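Local coordinates for apical membrane antigen AMA1 (PDB 4YIV), which takes part in host cell invasion by Toxoplasma gondii as a component of the moving junction between the parasite's apical tip and the host plasma membrane, at residues S35-D40 against C59-K64; Y52-G57 against K154-F159; F101-V106 against C168-V173; M175-G180 against F198-S203. All blocks are in the same frame, centred on the assembly; numbering follows the deposited sequence.

Interaction 1 (S35-D40 against C59-K64)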
loop_
_atom_site.group_PDB
_atom_site.type_symbol
_atom_site.label_atom_id
_atom_site.label_comp_id
_atom_site.label_asym_id
_atom_site.label_seq_id
_atom_site.Cartn_x
_atom_site.Cartn_y
_atom_site.Cartn_z
ATOM N N SER A 35 9.834 3.020 1.845
ATOM C CA SER A 35 9.758 2.425 3.175
ATOM C C SER A 35 9.101 1.062 3.086
ATOM O O SER A 35 8.724 0.630 2.013
ATOM C CB SER A 35 8.973 3.338 4.116
ATOM O OG SER A 35 9.246 3.022 5.470
ATOM N N GLY A 36 8.969 0.371 4.218
ATOM C CA GLY A 36 8.249 -0.876 4.238
ATOM C C GLY A 36 6.798 -0.696 3.807
ATOM O O GLY A 36 6.228 0.401 3.909
ATOM N N ILE A 37 6.223 -1.772 3.292
ATOM C CA ILE A 37 4.838 -1.769 2.811
ATOM C C ILE A 37 4.008 -2.673 3.703
ATOM O O ILE A 37 2.955 -2.282 4.202
ATOM C CB ILE A 37 4.788 -2.236 1.370
ATOM C CG1 ILE A 37 5.542 -1.228 0.485
ATOM C CG2 ILE A 37 3.316 -2.372 0.902
ATOM C CD1 ILE A 37 5.752 -1.678 -0.902
ATOM N N TYR A 38 4.486 -3.912 3.886
ATOM C CA TYR A 38 3.767 -4.847 4.722
ATOM C C TYR A 38 3.778 -4.335 6.152
ATOM O O TYR A 38 2.730 -4.098 6.761
ATOM C CB TYR A 38 4.391 -6.242 4.591
ATOM C CG TYR A 38 3.718 -7.301 5.425
ATOM C CD1 TYR A 38 2.522 -7.869 5.031
ATOM C CD2 TYR A 38 4.306 -7.745 6.593
ATOM C CE1 TYR A 38 1.916 -8.859 5.808
ATOM C CE2 TYR A 38 3.733 -8.723 7.362
ATOM C CZ TYR A 38 2.537 -9.284 6.967
ATOM O OH TYR A 38 1.984 -10.269 7.745
ATOM N N VAL A 39 4.979 -4.131 6.683
ATOM C CA VAL A 39 5.163 -3.324 7.875
ATOM C C VAL A 39 6.039 -2.117 7.539
ATOM O O VAL A 39 7.151 -2.291 7.048
ATOM C CB VAL A 39 5.832 -4.125 9.004
ATOM C CG1 VAL A 39 6.158 -3.205 10.181
ATOM C CG2 VAL A 39 4.899 -5.282 9.396
ATOM N N ASP A 40 5.513 -0.922 7.802
ATOM C CA ASP A 40 6.169 0.343 7.482
ATOM C C ASP A 40 6.639 0.958 8.782
ATOM O O ASP A 40 5.821 1.425 9.571
ATOM C CB ASP A 40 5.219 1.311 6.757
ATOM C CG ASP A 40 5.838 2.699 6.504
ATOM O OD1 ASP A 40 7.006 2.971 6.919
ATOM O OD2 ASP A 40 5.106 3.548 5.917
ATOM N N CYS A 59 3.543 6.384 -0.065
ATOM C CA CYS A 59 2.375 5.944 -0.834
ATOM C C CYS A 59 1.303 5.345 0.057
ATOM O O CYS A 59 1.631 4.648 1.023
ATOM C CB CYS A 59 2.736 4.899 -1.875
ATOM S SG CYS A 59 3.810 5.515 -3.226
ATOM N N PRO A 60 0.024 5.582 -0.291
ATOM C CA PRO A 60 -1.089 4.917 0.406
ATOM C C PRO A 60 -1.125 3.437 0.067
ATOM O O PRO A 60 -0.809 3.038 -1.062
ATOM C CB PRO A 60 -2.335 5.627 -0.130
ATOM C CG PRO A 60 -1.945 6.126 -1.468
ATOM C CD PRO A 60 -0.449 6.441 -1.396
ATOM N N ILE A 61 -1.494 2.618 1.042
ATOM C CA ILE A 61 -1.507 1.175 0.824
ATOM C C ILE A 61 -2.967 0.691 0.834
ATOM O O ILE A 61 -3.634 0.647 1.875
ATOM C CB ILE A 61 -0.670 0.417 1.885
ATOM C CG1 ILE A 61 0.712 1.075 2.032
ATOM C CG2 ILE A 61 -0.576 -1.068 1.498
ATOM C CD1 ILE A 61 1.535 1.170 0.740
ATOM N N TRP A 62 -3.450 0.385 -0.369
ATOM C CA TRP A 62 -4.865 0.165 -0.608
ATOM C C TRP A 62 -5.329 -1.193 -0.114
ATOM O O TRP A 62 -4.813 -2.204 -0.545
ATOM C CB TRP A 62 -5.141 0.279 -2.099
ATOM C CG TRP A 62 -4.888 1.658 -2.676
ATOM C CD1 TRP A 62 -3.683 2.297 -2.868
ATOM C CD2 TRP A 62 -5.897 2.547 -3.141
ATOM N NE1 TRP A 62 -3.904 3.567 -3.426
ATOM C CE2 TRP A 62 -5.258 3.730 -3.592
ATOM C CE3 TRP A 62 -7.295 2.462 -3.200
ATOM C CZ2 TRP A 62 -5.975 4.810 -4.104
ATOM C CZ3 TRP A 62 -8.012 3.548 -3.723
ATOM C CH2 TRP A 62 -7.347 4.697 -4.163
ATOM N N GLY A 63 -6.301 -1.198 0.781
ATOM C CA GLY A 63 -6.911 -2.442 1.226
ATOM C C GLY A 63 -6.184 -3.013 2.442
ATOM O O GLY A 63 -6.630 -3.990 3.040
ATOM N N LYS A 64 -5.077 -2.380 2.842
ATOM C CA LYS A 64 -4.343 -2.864 4.027
ATOM C C LYS A 64 -5.108 -2.560 5.288
ATOM O O LYS A 64 -5.547 -1.450 5.515
ATOM C CB LYS A 64 -2.925 -2.261 4.131
ATOM C CG LYS A 64 -2.255 -2.472 5.500
ATOM C CD LYS A 64 -0.844 -1.893 5.513
ATOM C CE LYS A 64 -0.199 -1.950 6.923
ATOM N NZ LYS A 64 1.258 -1.634 6.864
HETATM O O HOH W 1 2.004 0.224 5.169
#
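Lys64 reaches straight across to the 35-40 loop and ends among its backbone carbonyls. With CG anti to the backbone N (chi1 166°) and every later torsion also near 180°, the side chain is an extended rod. Its NZ donates to Tyr38 O at 2.9 Å, from above the carbonyl plane, and to Ile37 O at 3.2 Å, tilted 28° from that carbonyl's plane. Water 1 closes a triangle: it accepts from Lys64 NZ at 2.6 Å and donates to Ile37 O at 2.8 Å. Gln176 OE1 is a further partner, so four oxygens surround the buried ammonium, more than its three N-H can each meet singly; the longer bond to Ile37 O is probably shared. The lysine ends a type II beta turn from Ile61 to Lys64, which takes in the short edge strand 61-62 of the five-stranded antiparallel sheet in this PAN-type portion of AMA1; Gly63 takes its positive-phi position. Ile37 and Ile61 cross at about a right angle, Ile37 CG2 lying 4.0 Å from Ile61 CD1, and Phe271 of helix 263-272 touches both. Ser35 OG donates to Asp40 OD1 at 2.7 Å, with Asp279 OD2 as a second partner.

Interaction 2 (Y52-G57 against K154-F159)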
loop_
_atom_site.group_PDB
_atom_site.type_symbol
_atom_site.label_atom_id
_atom_site.label_comp_id
_atom_site.label_asym_id
_atom_site.label_seq_id
_atom_site.Cartn_x
_atom_site.Cartn_y
_atom_site.Cartn_z
ATOM N N TYR A 52 10.961 6.143 19.176
ATOM C CA TYR A 52 9.926 5.216 18.680
ATOM C C TYR A 52 10.012 5.063 17.173
ATOM O O TYR A 52 10.257 6.018 16.423
ATOM C CB TYR A 52 8.520 5.683 19.065
ATOM C CG TYR A 52 8.226 5.640 20.542
ATOM C CD1 TYR A 52 7.879 4.459 21.160
ATOM C CD2 TYR A 52 8.301 6.786 21.314
ATOM C CE1 TYR A 52 7.625 4.411 22.505
ATOM C CE2 TYR A 52 8.029 6.763 22.656
ATOM C CZ TYR A 52 7.700 5.564 23.254
ATOM O OH TYR A 52 7.429 5.514 24.591
ATOM N N ARG A 53 9.818 3.840 16.716
ATOM C CA ARG A 53 9.781 3.596 15.310
ATOM C C ARG A 53 8.477 4.197 14.702
ATOM O O ARG A 53 7.367 4.061 15.254
ATOM C CB ARG A 53 9.865 2.094 15.017
ATOM C CG ARG A 53 11.072 1.368 15.638
ATOM C CD ARG A 53 11.267 -0.015 14.993
ATOM N NE ARG A 53 11.798 0.146 13.645
ATOM C CZ ARG A 53 11.903 -0.844 12.770
ATOM N NH1 ARG A 53 11.543 -2.067 13.119
ATOM N NH2 ARG A 53 12.392 -0.618 11.577
ATOM N N GLU A 54 8.636 4.831 13.550
ATOM C CA GLU A 54 7.586 5.669 12.952
ATOM C C GLU A 54 7.343 5.246 11.510
ATOM O O GLU A 54 8.296 5.172 10.714
ATOM C CB GLU A 54 7.997 7.151 13.004
ATOM C CG GLU A 54 6.916 8.121 12.499
ATOM C CD GLU A 54 7.452 9.511 12.199
ATOM O OE1 GLU A 54 8.574 9.640 11.667
ATOM O OE2 GLU A 54 6.746 10.486 12.516
ATOM N N PRO A 55 6.084 4.977 11.158
ATOM C CA PRO A 55 5.853 4.750 9.731
ATOM C C PRO A 55 6.191 5.989 8.889
ATOM O O PRO A 55 5.964 7.103 9.354
ATOM C CB PRO A 55 4.359 4.438 9.662
ATOM C CG PRO A 55 4.025 3.899 11.057
ATOM C CD PRO A 55 4.852 4.760 11.948
ATOM N N ALA A 56 6.689 5.766 7.683
ATOM C CA ALA A 56 7.323 6.830 6.898
ATOM C C ALA A 56 7.034 6.825 5.417
ATOM O O ALA A 56 7.476 7.728 4.680
ATOM C CB ALA A 56 8.845 6.725 7.090
ATOM N N GLY A 57 6.390 5.776 4.944
ATOM C CA GLY A 57 6.243 5.552 3.512
ATOM C C GLY A 57 5.375 6.638 2.890
ATOM O O GLY A 57 4.473 7.166 3.544
ATOM N N LYS A 154 7.771 15.566 17.079
ATOM C CA LYS A 154 7.844 15.329 15.644
ATOM C C LYS A 154 7.360 13.921 15.229
ATOM O O LYS A 154 7.541 13.527 14.072
ATOM C CB LYS A 154 9.264 15.539 15.160
ATOM C CG LYS A 154 9.770 16.988 15.382
ATOM C CD LYS A 154 10.847 17.379 14.379
ATOM C CE LYS A 154 11.471 18.731 14.717
ATOM N NZ LYS A 154 12.508 19.114 13.707
ATOM N N TYR A 155 6.736 13.190 16.159
ATOM C CA TYR A 155 6.209 11.851 15.858
ATOM C C TYR A 155 4.839 12.038 15.223
ATOM O O TYR A 155 3.982 12.703 15.808
ATOM C CB TYR A 155 6.071 10.983 17.116
ATOM C CG TYR A 155 5.801 9.527 16.759
ATOM C CD1 TYR A 155 4.530 9.105 16.362
ATOM C CD2 TYR A 155 6.829 8.601 16.739
ATOM C CE1 TYR A 155 4.290 7.790 16.002
ATOM C CE2 TYR A 155 6.604 7.287 16.379
ATOM C CZ TYR A 155 5.321 6.895 15.990
ATOM O OH TYR A 155 5.044 5.608 15.598
ATOM N N ARG A 156 4.626 11.453 14.053
ATOM C CA ARG A 156 3.327 11.518 13.402
ATOM C C ARG A 156 2.709 10.117 13.255
ATOM O O ARG A 156 3.359 9.174 12.778
ATOM C CB ARG A 156 3.463 12.190 12.031
ATOM C CG ARG A 156 3.925 13.598 12.100
ATOM C CD ARG A 156 4.170 14.111 10.706
ATOM N NE ARG A 156 4.435 15.542 10.685
ATOM C CZ ARG A 156 5.625 16.107 10.886
ATOM N NH1 ARG A 156 6.714 15.367 11.136
ATOM N NH2 ARG A 156 5.719 17.428 10.828
ATOM N N TYR A 157 1.460 9.982 13.689
ATOM C CA TYR A 157 0.754 8.711 13.616
ATOM C C TYR A 157 0.344 8.377 12.195
ATOM O O TYR A 157 0.042 9.296 11.404
ATOM C CB TYR A 157 -0.507 8.748 14.476
ATOM C CG TYR A 157 -0.272 9.110 15.901
ATOM C CD1 TYR A 157 0.328 8.213 16.795
ATOM C CD2 TYR A 157 -0.672 10.343 16.368
ATOM C CE1 TYR A 157 0.528 8.577 18.121
ATOM C CE2 TYR A 157 -0.491 10.707 17.669
ATOM C CZ TYR A 157 0.105 9.829 18.551
ATOM O OH TYR A 157 0.273 10.235 19.867
ATOM N N PRO A 158 0.288 7.070 11.872
ATOM C CA PRO A 158 -0.267 6.652 10.586
ATOM C C PRO A 158 -1.794 6.816 10.564
ATOM O O PRO A 158 -2.429 7.100 11.599
ATOM C CB PRO A 158 0.186 5.195 10.472
ATOM C CG PRO A 158 0.201 4.715 11.907
ATOM C CD PRO A 158 0.699 5.909 12.697
ATOM N N PHE A 159 -2.378 6.712 9.380
ATOM C CA PHE A 159 -3.806 6.917 9.236
ATOM C C PHE A 159 -4.442 5.757 8.497
ATOM O O PHE A 159 -3.770 5.022 7.779
ATOM C CB PHE A 159 -4.133 8.240 8.464
ATOM C CG PHE A 159 -3.772 8.194 7.014
ATOM C CD1 PHE A 159 -2.507 8.547 6.600
ATOM C CD2 PHE A 159 -4.690 7.768 6.054
ATOM C CE1 PHE A 159 -2.141 8.492 5.265
ATOM C CE2 PHE A 159 -4.331 7.710 4.704
ATOM C CZ PHE A 159 -3.033 8.084 4.312
HETATM O O HOH W 2 3.351 7.992 10.285
#
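Glu54 and Tyr155 carry this contact, their side chains lying alongside each other with opposite headings. Two direct hydrogen bonds run between the segments. Arg156 N donates to Glu54 OE2 at 2.8 Å with a nearly straight N-H...O angle of 164°, using the anti lone pair of the carboxylate oxygen. Tyr155 OH donates to Arg53 O, also at 2.8 Å, from a position tilted 24° out of the carbonyl plane. A third, indirect link is water 2, which gives one hydrogen to Pro55 O and the other to Arg156 O, at 2.9 and 2.8 Å.

The nonpolar part centres on the phenol ring. Glu54 CG, turned opposite its own N (chi1 -176°), is laid over one face of Tyr155 in a CH-pi contact, 4.1 Å from the ring centroid, while the extended chain beyond carries the carboxylate to Arg156 N. Tyr52 CB lies 3.7 Å from Tyr155 CE2. Farther along, the two proline rings meet, Pro55 CG to Pro158 CG at 4.0 Å.

The buried carboxylate has further partners: Lys45 forms a salt bridge to OE1, Gln43 bonds to the same oxygen, and Tyr216 OH bonds to OE2. Such company would probably favour the ionised form. The contact thus sets the end of strand 50-54, paired in a two-stranded hairpin with strand 43-47, against the loop that leads from helix 132-141 into strand 159-162 of the five-stranded sheet.

Interaction 3 (F101-V106 against C168-V173)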
loop_
_atom_site.group_PDB
_atom_site.type_symbol
_atom_site.label_atom_id
_atom_site.label_comp_id
_atom_site.label_asym_id
_atom_site.label_seq_id
_atom_site.Cartn_x
_atom_site.Cartn_y
_atom_site.Cartn_z
ATOM N N PHE A 101 -6.954 0.425 17.644
ATOM C CA PHE A 101 -5.749 1.216 17.442
ATOM C C PHE A 101 -6.050 2.706 17.340
ATOM O O PHE A 101 -5.123 3.512 17.369
ATOM C CB PHE A 101 -5.028 0.802 16.171
ATOM C CG PHE A 101 -4.272 -0.508 16.246
ATOM C CD1 PHE A 101 -4.376 -1.375 17.321
ATOM C CD2 PHE A 101 -3.451 -0.857 15.203
ATOM C CE1 PHE A 101 -3.651 -2.559 17.332
ATOM C CE2 PHE A 101 -2.752 -2.021 15.196
ATOM C CZ PHE A 101 -2.841 -2.881 16.285
ATOM N N ASN A 102 -7.323 3.041 17.167
ATOM C CA ASN A 102 -7.756 4.416 16.965
ATOM C C ASN A 102 -7.469 5.368 18.112
ATOM O O ASN A 102 -7.687 5.044 19.270
ATOM C CB ASN A 102 -9.251 4.438 16.637
ATOM C CG ASN A 102 -9.725 5.794 16.165
ATOM O OD1 ASN A 102 -9.373 6.241 15.081
ATOM N ND2 ASN A 102 -10.541 6.447 16.975
ATOM N N LEU A 103 -6.993 6.557 17.767
ATOM C CA LEU A 103 -6.678 7.553 18.765
ATOM C C LEU A 103 -7.990 7.980 19.405
ATOM O O LEU A 103 -8.923 8.369 18.718
ATOM C CB LEU A 103 -5.976 8.729 18.092
ATOM C CG LEU A 103 -5.605 9.942 18.934
ATOM C CD1 LEU A 103 -4.306 10.526 18.418
ATOM C CD2 LEU A 103 -6.716 10.969 18.838
ATOM N N ASN A 104 -8.047 7.901 20.729
ATOM C CA ASN A 104 -9.256 8.237 21.473
ATOM C C ASN A 104 -9.266 9.593 22.165
ATOM O O ASN A 104 -10.203 9.911 22.882
ATOM C CB ASN A 104 -9.580 7.138 22.482
ATOM C CG ASN A 104 -8.617 7.118 23.646
ATOM O OD1 ASN A 104 -7.700 7.927 23.720
ATOM N ND2 ASN A 104 -8.831 6.197 24.568
ATOM N N PHE A 105 -8.223 10.379 21.952
ATOM C CA PHE A 105 -8.125 11.700 22.560
ATOM C C PHE A 105 -9.194 12.671 22.082
ATOM O O PHE A 105 -9.745 12.531 20.983
ATOM C CB PHE A 105 -6.752 12.320 22.285
ATOM C CG PHE A 105 -5.591 11.519 22.818
ATOM C CD1 PHE A 105 -5.747 10.662 23.889
ATOM C CD2 PHE A 105 -4.337 11.628 22.237
ATOM C CE1 PHE A 105 -4.673 9.924 24.367
ATOM C CE2 PHE A 105 -3.270 10.894 22.713
ATOM C CZ PHE A 105 -3.442 10.045 23.775
ATOM N N VAL A 106 -9.475 13.657 22.935
ATOM C CA VAL A 106 -10.397 14.749 22.610
ATOM C C VAL A 106 -9.671 16.091 22.750
ATOM O O VAL A 106 -8.647 16.184 23.433
ATOM C CB VAL A 106 -11.655 14.744 23.514
ATOM C CG1 VAL A 106 -12.409 13.421 23.393
ATOM C CG2 VAL A 106 -11.281 15.001 24.961
ATOM N N CYS A 168 -11.590 9.779 8.451
ATOM C CA CYS A 168 -10.136 9.751 8.552
ATOM C C CYS A 168 -9.736 9.315 9.969
ATOM O O CYS A 168 -9.958 10.034 10.949
ATOM C CB CYS A 168 -9.566 11.128 8.218
ATOM S SG CYS A 168 -7.747 11.150 8.056
ATOM N N HIS A 169 -9.207 8.104 10.067
ATOM C CA HIS A 169 -8.700 7.562 11.331
ATOM C C HIS A 169 -7.244 7.850 11.522
ATOM O O HIS A 169 -6.451 7.512 10.662
ATOM C CB HIS A 169 -8.858 6.034 11.378
ATOM C CG HIS A 169 -10.283 5.578 11.370
ATOM N ND1 HIS A 169 -10.997 5.374 12.531
ATOM C CD2 HIS A 169 -11.122 5.289 10.351
ATOM C CE1 HIS A 169 -12.223 4.992 12.224
ATOM N NE2 HIS A 169 -12.326 4.939 10.911
ATOM N N ILE A 170 -6.914 8.378 12.692
ATOM C CA ILE A 170 -5.547 8.542 13.152
ATOM C C ILE A 170 -5.290 7.402 14.112
ATOM O O ILE A 170 -6.030 7.249 15.071
ATOM C CB ILE A 170 -5.324 9.884 13.881
ATOM C CG1 ILE A 170 -5.652 11.071 12.981
ATOM C CG2 ILE A 170 -3.872 9.970 14.382
ATOM C CD1 ILE A 170 -4.938 11.078 11.694
ATOM N N LEU A 171 -4.262 6.602 13.848
ATOM C CA LEU A 171 -3.980 5.441 14.686
ATOM C C LEU A 171 -2.918 5.737 15.734
ATOM O O LEU A 171 -1.741 5.871 15.428
ATOM C CB LEU A 171 -3.515 4.262 13.829
ATOM C CG LEU A 171 -4.458 3.805 12.720
ATOM C CD1 LEU A 171 -3.929 2.527 12.119
ATOM C CD2 LEU A 171 -5.915 3.623 13.212
ATOM N N TYR A 172 -3.351 5.830 16.974
ATOM C CA TYR A 172 -2.448 5.965 18.103
ATOM C C TYR A 172 -1.485 4.773 18.220
ATOM O O TYR A 172 -0.344 4.940 18.631
ATOM C CB TYR A 172 -3.260 6.115 19.365
ATOM C CG TYR A 172 -2.420 6.308 20.612
ATOM C CD1 TYR A 172 -1.853 7.542 20.905
ATOM C CD2 TYR A 172 -2.178 5.254 21.474
ATOM C CE1 TYR A 172 -1.096 7.727 22.026
ATOM C CE2 TYR A 172 -1.413 5.425 22.614
ATOM C CZ TYR A 172 -0.875 6.672 22.881
ATOM O OH TYR A 172 -0.104 6.870 23.999
ATOM N N VAL A 173 -1.947 3.578 17.852
ATOM C CA VAL A 173 -1.076 2.403 17.783
ATOM C C VAL A 173 -0.500 2.323 16.378
ATOM O O VAL A 173 -1.230 2.100 15.431
ATOM C CB VAL A 173 -1.829 1.109 18.131
ATOM C CG1 VAL A 173 -0.924 -0.107 18.022
ATOM C CG2 VAL A 173 -2.378 1.176 19.524
#
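Val173 sits squarely over the Phe101 ring. Its CG1 lies 3.5 Å from the ring centroid and only 3° off the normal, a close CH-pi contact, while CB packs against the CG side of the ring. Asn102 starts away from the other segment, but chi1 of -169° with chi2 of 69° brings OD1 to His169. His169 ND1 donates to Asn102 OD1 at 3.1 Å; the oxygen lies in the imidazole plane, yet the donor stands above the amide's carbonyl plane, the two flat groups being nearly perpendicular. Leu103 lies alongside Ile170, with Leu103 CD1 4.1 Å from Ile170 CG2. At the exposed end Phe105 CZ approaches Tyr172 CE1 at 3.7 Å, the rings set obliquely. A single bridge, Asn102 with Leu171, joins the loop between helix 87-93 and strand 116-117 to the end of strand 167-170 of the five-stranded sheet: Leu103 N donates to Ile170 O at 2.9 Å and Val173 N to Phe101 O at 3.2 Å. Asn102 OD1 also bonds to Ser114 OG and ND2 to Asp83 OD1. This chemistry implies a fixed amide orientation, with oxygen facing histidine and serine and nitrogen facing the aspartate.

Interaction 4 (M175-G180 against F198-S203)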
loop_
_atom_site.group_PDB
_atom_site.type_symbol
_atom_site.label_atom_id
_atom_site.label_comp_id
_atom_site.label_asym_id
_atom_site.label_seq_id
_atom_site.Cartn_x
_atom_site.Cartn_y
_atom_site.Cartn_z
ATOM N N MET A 175 2.023 0.298 15.681
ATOM C CA MET A 175 2.501 -1.075 15.451
ATOM C C MET A 175 1.642 -1.736 14.399
ATOM O O MET A 175 0.455 -1.407 14.257
ATOM C CB MET A 175 2.457 -1.913 16.737
ATOM C CG MET A 175 3.330 -1.342 17.835
ATOM S SD MET A 175 3.446 -2.465 19.248
ATOM C CE MET A 175 1.821 -2.290 19.993
ATOM N N GLN A 176 2.247 -2.655 13.653
ATOM C CA GLN A 176 1.536 -3.350 12.578
ATOM C C GLN A 176 1.591 -4.891 12.643
ATOM O O GLN A 176 0.749 -5.588 12.043
ATOM C CB GLN A 176 2.086 -2.868 11.255
ATOM C CG GLN A 176 1.662 -1.402 10.965
ATOM C CD GLN A 176 2.722 -0.674 10.139
ATOM O OE1 GLN A 176 2.907 -0.938 8.946
ATOM N NE2 GLN A 176 3.490 0.176 10.805
ATOM N N LEU A 177 2.582 -5.421 13.365
ATOM C CA LEU A 177 2.766 -6.862 13.489
ATOM C C LEU A 177 3.298 -7.195 14.867
ATOM O O LEU A 177 4.273 -6.608 15.311
ATOM C CB LEU A 177 3.738 -7.368 12.445
ATOM C CG LEU A 177 4.086 -8.866 12.443
ATOM C CD1 LEU A 177 2.931 -9.665 12.062
ATOM C CD2 LEU A 177 5.202 -9.160 11.454
ATOM N N MET A 178 2.630 -8.129 15.539
ATOM C CA MET A 178 3.216 -8.763 16.712
ATOM C C MET A 178 2.804 -10.231 16.730
ATOM O O MET A 178 1.641 -10.565 16.443
ATOM C CB MET A 178 2.793 -8.058 17.986
ATOM C CG MET A 178 4.016 -7.866 18.888
ATOM S SD MET A 178 3.673 -7.460 20.592
ATOM C CE MET A 178 2.719 -6.084 20.241
ATOM N N GLU A 179 3.779 -11.094 17.026
ATOM C CA GLU A 179 3.555 -12.533 17.038
ATOM C C GLU A 179 4.516 -13.208 18.019
ATOM O O GLU A 179 5.571 -12.655 18.329
ATOM C CB GLU A 179 3.752 -13.139 15.628
ATOM C CG GLU A 179 5.192 -13.118 15.142
ATOM C CD GLU A 179 5.445 -14.024 13.884
ATOM O OE1 GLU A 179 6.577 -14.040 13.381
ATOM O OE2 GLU A 179 4.535 -14.731 13.392
ATOM N N GLY A 180 4.171 -14.431 18.428
ATOM C CA GLY A 180 5.017 -15.246 19.295
ATOM C C GLY A 180 4.458 -15.279 20.706
ATOM O O GLY A 180 4.129 -14.250 21.294
ATOM N N PHE A 198 -1.352 -9.546 16.298
ATOM C CA PHE A 198 -2.000 -8.897 15.160
ATOM C C PHE A 198 -1.022 -8.884 14.012
ATOM O O PHE A 198 0.171 -9.003 14.216
ATOM C CB PHE A 198 -2.462 -7.477 15.511
ATOM C CG PHE A 198 -1.399 -6.621 16.158
ATOM C CD1 PHE A 198 -0.551 -5.838 15.395
ATOM C CD2 PHE A 198 -1.288 -6.561 17.554
ATOM C CE1 PHE A 198 0.431 -5.053 15.997
ATOM C CE2 PHE A 198 -0.327 -5.756 18.165
ATOM C CZ PHE A 198 0.540 -5.002 17.384
ATOM N N LYS A 199 -1.536 -8.749 12.798
ATOM C CA LYS A 199 -0.683 -8.702 11.620
ATOM C C LYS A 199 -1.435 -7.988 10.487
ATOM O O LYS A 199 -2.687 -7.947 10.489
ATOM C CB LYS A 199 -0.287 -10.107 11.164
ATOM C CG LYS A 199 -1.447 -10.924 10.634
ATOM C CD LYS A 199 -1.011 -12.330 10.210
ATOM C CE LYS A 199 -2.240 -13.182 9.853
ATOM N NZ LYS A 199 -1.888 -14.636 9.736
ATOM N N PRO A 200 -0.682 -7.455 9.520
ATOM C CA PRO A 200 -1.303 -6.800 8.363
ATOM C C PRO A 200 -1.948 -7.810 7.452
ATOM O O PRO A 200 -1.443 -8.927 7.334
ATOM C CB PRO A 200 -0.125 -6.112 7.661
ATOM C CG PRO A 200 1.027 -6.124 8.692
ATOM C CD PRO A 200 0.791 -7.384 9.459
ATOM N N ARG A 201 -3.008 -7.388 6.788
ATOM C CA ARG A 201 -3.686 -8.246 5.864
ATOM C C ARG A 201 -4.388 -7.480 4.755
ATOM O O ARG A 201 -4.799 -6.343 4.922
ATOM C CB ARG A 201 -4.747 -9.034 6.636
ATOM C CG ARG A 201 -5.112 -10.387 6.056
ATOM C CD ARG A 201 -4.244 -11.484 6.649
ATOM N NE ARG A 201 -4.848 -12.800 6.483
ATOM C CZ ARG A 201 -4.513 -13.667 5.534
ATOM N NH1 ARG A 201 -5.128 -14.837 5.468
ATOM N NH2 ARG A 201 -3.568 -13.374 4.656
ATOM N N LYS A 202 -4.516 -8.152 3.625
ATOM C CA LYS A 202 -5.318 -7.740 2.500
ATOM C C LYS A 202 -6.231 -8.959 2.259
ATOM O O LYS A 202 -5.786 -10.065 2.384
ATOM C CB LYS A 202 -4.537 -7.368 1.255
ATOM C CG LYS A 202 -3.883 -6.010 1.315
ATOM C CD LYS A 202 -3.356 -5.591 -0.047
ATOM C CE LYS A 202 -2.597 -4.274 -0.004
ATOM N NZ LYS A 202 -2.326 -3.665 -1.303
ATOM N N SER A 203 -7.493 -8.727 1.953
ATOM C CA SER A 203 -8.446 -9.780 1.709
ATOM C C SER A 203 -8.955 -9.782 0.287
ATOM O O SER A 203 -9.100 -8.769 -0.288
ATOM C CB SER A 203 -9.630 -9.628 2.656
ATOM O OG SER A 203 -10.765 -10.304 2.230
#
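Phe198 is wrapped by the 175-178 backbone and two methionines. Met178 CB lies over one ring face in a CH-pi contact, 4.1 Å from the centroid, and Met178 CE closes on Phe198 CE2 at 3.7 Å because the thioether chain bends at its last torsion. At the ring edge, Met175 CB stands 3.7 Å from Phe198 CZ, the two side chains crossing at about a right angle. Leu177 CD1 is pressed against Lys199 CB at 3.4 Å, tighter than usual for two carbons, and Pro200 CD comes within 3.1 Å of Gln176 O.

The backbones themselves form one antiparallel hydrogen-bonded pair: Met178 N donates to Phe198 O at 2.9 Å, and Phe198 N returns a bond to Met178 O at 3.2 Å. With chi1 at 50°, Phe198 CG lies between its own backbone N and carbonyl carbon, which folds the ring back over the 175-178 segment. Farther out, Phe101 meets the Phe198 ring edge-to-face, and the Gln176 side chain is held by Ser174 O at NE2, its OE1 being taken up by Lys64 and Asp40.

Through this bridge the loop following strand 167-170 joins the start of strand 198-201, which pairs with strand 65-68 along its course; Ile66 and Leu68 of that strand touch Phe198, and Phe271 of helix 263-272 packs on Pro200.

Interactions 1 and 2 meet through Asp40, whose OD2 and OD1 lie 2.7 Å from Gly57 N and 2.9 Å from Ala56 N. Gln176 ties interaction 4 to interaction 1, its OE1 standing 2.7 Å from Lys64 NZ and 2.8 Å from Asp40 N. Interactions 2 and 3 join where Pro158 O faces Leu171 N at 2.9 Å, and interactions 3 and 4 touch where Phe101 CE2 lies 3.4 Å from Met175 O. By contrast, interactions 1 and 3 do not touch, their nearest atoms about 8 Å apart. A cobalt ion lies about 4 Å from the Arg53 side chain in interaction 2; the nearest cobalt to the Asp40 side chain in interaction 1 is about 10 Å away.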